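Local coordinates for hypothetical protein Atu2327 (Agrobacterium tumefaciens, PDB 2O8I) that probably acts as an OHCU decarboxylase, converting the labile urate-oxidation product OHCU to (S)-allantoin, although its function has not been established directly, at residues 58-63 with 111-116. Sequence-based numbering, arbitrary orientation.
Sequences GVLRAH and FGFPFI
R61 makes the hydrogen bond that joins the two segments: its NE donates to the carbonyl O of G112 over 2.7 Å, with an N-H...O angle of 168°. The oxygen lies at the edge of the guanidinium, near its plane, and the chain, extended from CG to NE, carries NE past F113, where R61 CG lies 3.8 Å from F113 CB. G112 has a positive phi of 87° just after helix 94-111, a backbone shape at which a CB would press on the carbonyl O of F111, so the position calls for glycine.

The apolar part includes two CH-pi contacts. L60 CD2 sits 4.1 Å from the centroid of the F113 ring, almost directly over its centre, while CB of F111 lies over the opposite face near the rim. I116 CG2 approaches one face of the H63 imidazole, off-centre; H63 CG is anti to the backbone N (chi1 -161°), which places the imidazole beside I116. The other branch of I116 ends in CD1, which packs against H63 CB at 3.9 Å and L60 CG at 4.0 Å.

P114 packs on the last turn and exit of helix 53-62, its CD 3.3 Å from L60 O and its CG 3.4 Å from H63 O.

The contact thus seats the loop following helix 94-111 against the C-terminal end of helix 53-62. Helix 139-161 backs it, F143 touching L60 and I153 touching both H63 and I116, while H63 NE2 is hydrogen-bonded to K69 of helix 66-74.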
loop_
_atom_site.group_PDB
_atom_site.type_symbol
_atom_site.label_atom_id
_atom_site.label_comp_id
_atom_site.label_asym_id
_atom_site.label_seq_id
_atom_site.Cartn_x
_atom_site.Cartn_y
_atom_site.Cartn_z
ATOM N N GLY A 58 11.552 -1.634 12.791
ATOM C CA GLY A 58 10.087 -1.563 12.689
ATOM C C GLY A 58 9.607 -0.962 11.366
ATOM O O GLY A 58 8.593 -1.375 10.804
ATOM N N VAL A 59 10.350 0.003 10.842
ATOM C CA VAL A 59 9.944 0.675 9.614
ATOM C C VAL A 59 10.111 -0.291 8.474
ATOM O O VAL A 59 9.244 -0.379 7.610
ATOM C CB VAL A 59 10.782 1.953 9.362
ATOM C CG1 VAL A 59 10.599 2.480 7.954
ATOM C CG2 VAL A 59 10.485 3.030 10.437
ATOM N N LEU A 60 11.217 -1.028 8.475
ATOM C CA LEU A 60 11.492 -2.000 7.409
ATOM C C LEU A 60 10.413 -3.048 7.379
ATOM O O LEU A 60 9.917 -3.416 6.322
ATOM C CB LEU A 60 12.828 -2.676 7.653
ATOM C CG LEU A 60 14.105 -2.138 6.994
ATOM C CD1 LEU A 60 14.100 -0.680 6.712
ATOM C CD2 LEU A 60 15.300 -2.506 7.831
ATOM N N ARG A 61 10.052 -3.525 8.564
ATOM C CA ARG A 61 9.092 -4.584 8.676
ATOM C C ARG A 61 7.691 -4.151 8.292
ATOM O O ARG A 61 6.900 -4.976 7.903
ATOM C CB ARG A 61 9.111 -5.149 10.096
ATOM C CG ARG A 61 10.376 -5.921 10.395
ATOM C CD ARG A 61 10.309 -6.584 11.734
ATOM N NE ARG A 61 11.298 -7.658 11.819
ATOM C CZ ARG A 61 11.836 -8.109 12.958
ATOM N NH1 ARG A 61 11.483 -7.564 14.105
ATOM N NH2 ARG A 61 12.740 -9.092 12.937
ATOM N N ALA A 62 7.380 -2.866 8.403
ATOM C CA ALA A 62 6.028 -2.374 8.079
ATOM C C ALA A 62 5.893 -2.108 6.576
ATOM O O ALA A 62 4.784 -2.034 6.048
ATOM C CB ALA A 62 5.705 -1.098 8.878
ATOM N N HIS A 63 7.024 -1.950 5.895
ATOM C CA HIS A 63 7.015 -1.633 4.492
ATOM C C HIS A 63 6.347 -2.723 3.616
ATOM O O HIS A 63 6.530 -3.919 3.839
ATOM C CB HIS A 63 8.432 -1.371 4.041
ATOM C CG HIS A 63 8.512 -0.622 2.763
ATOM N ND1 HIS A 63 8.656 0.743 2.716
ATOM C CD2 HIS A 63 8.432 -1.039 1.477
ATOM C CE1 HIS A 63 8.693 1.140 1.455
ATOM N NE2 HIS A 63 8.568 0.079 0.683
ATOM N N PHE A 111 16.053 -12.553 6.271
ATOM C CA PHE A 111 16.379 -11.274 6.927
ATOM C C PHE A 111 15.396 -10.804 7.984
ATOM O O PHE A 111 15.769 -10.051 8.882
ATOM C CB PHE A 111 16.640 -10.180 5.889
ATOM C CG PHE A 111 17.807 -10.482 5.014
ATOM C CD1 PHE A 111 19.102 -10.476 5.536
ATOM C CD2 PHE A 111 17.624 -10.840 3.693
ATOM C CE1 PHE A 111 20.196 -10.802 4.753
ATOM C CE2 PHE A 111 18.714 -11.166 2.893
ATOM C CZ PHE A 111 20.004 -11.156 3.432
ATOM N N GLY A 112 14.143 -11.247 7.881
ATOM C CA GLY A 112 13.112 -10.914 8.866
ATOM C C GLY A 112 12.387 -9.616 8.590
ATOM O O GLY A 112 11.811 -9.019 9.511
ATOM N N PHE A 113 12.458 -9.165 7.340
ATOM C CA PHE A 113 11.683 -8.033 6.832
ATOM C C PHE A 113 11.555 -8.206 5.322
ATOM O O PHE A 113 12.377 -8.912 4.724
ATOM C CB PHE A 113 12.319 -6.663 7.187
ATOM C CG PHE A 113 13.821 -6.578 6.969
ATOM C CD1 PHE A 113 14.702 -6.736 8.044
ATOM C CD2 PHE A 113 14.355 -6.324 5.692
ATOM C CE1 PHE A 113 16.108 -6.659 7.850
ATOM C CE2 PHE A 113 15.760 -6.248 5.484
ATOM C CZ PHE A 113 16.636 -6.412 6.561
ATOM N N PRO A 114 10.572 -7.540 4.687
ATOM C CA PRO A 114 10.369 -7.741 3.254
ATOM C C PRO A 114 11.530 -7.266 2.397
ATOM O O PRO A 114 12.402 -6.517 2.875
ATOM C CB PRO A 114 9.159 -6.869 2.946
ATOM C CG PRO A 114 8.486 -6.683 4.266
ATOM C CD PRO A 114 9.630 -6.550 5.217
ATOM N N PHE A 115 11.527 -7.688 1.133
ATOM C CA PHE A 115 12.481 -7.224 0.153
ATOM C C PHE A 115 12.021 -5.843 -0.292
ATOM O O PHE A 115 10.932 -5.667 -0.851
ATOM C CB PHE A 115 12.513 -8.198 -1.014
ATOM C CG PHE A 115 13.455 -7.801 -2.104
ATOM C CD1 PHE A 115 14.816 -7.739 -1.868
ATOM C CD2 PHE A 115 12.967 -7.502 -3.390
ATOM C CE1 PHE A 115 15.703 -7.356 -2.872
ATOM C CE2 PHE A 115 13.844 -7.145 -4.426
ATOM C CZ PHE A 115 15.227 -7.045 -4.160
ATOM N N ILE A 116 12.836 -4.842 0.004
ATOM C CA ILE A 116 12.447 -3.473 -0.225
ATOM C C ILE A 116 13.344 -2.908 -1.335
ATOM O O ILE A 116 14.605 -3.005 -1.290
ATOM C CB ILE A 116 12.630 -2.669 1.037
ATOM C CG1 ILE A 116 11.674 -3.152 2.121
ATOM C CG2 ILE A 116 12.452 -1.155 0.760
ATOM C CD1 ILE A 116 12.060 -2.619 3.540
#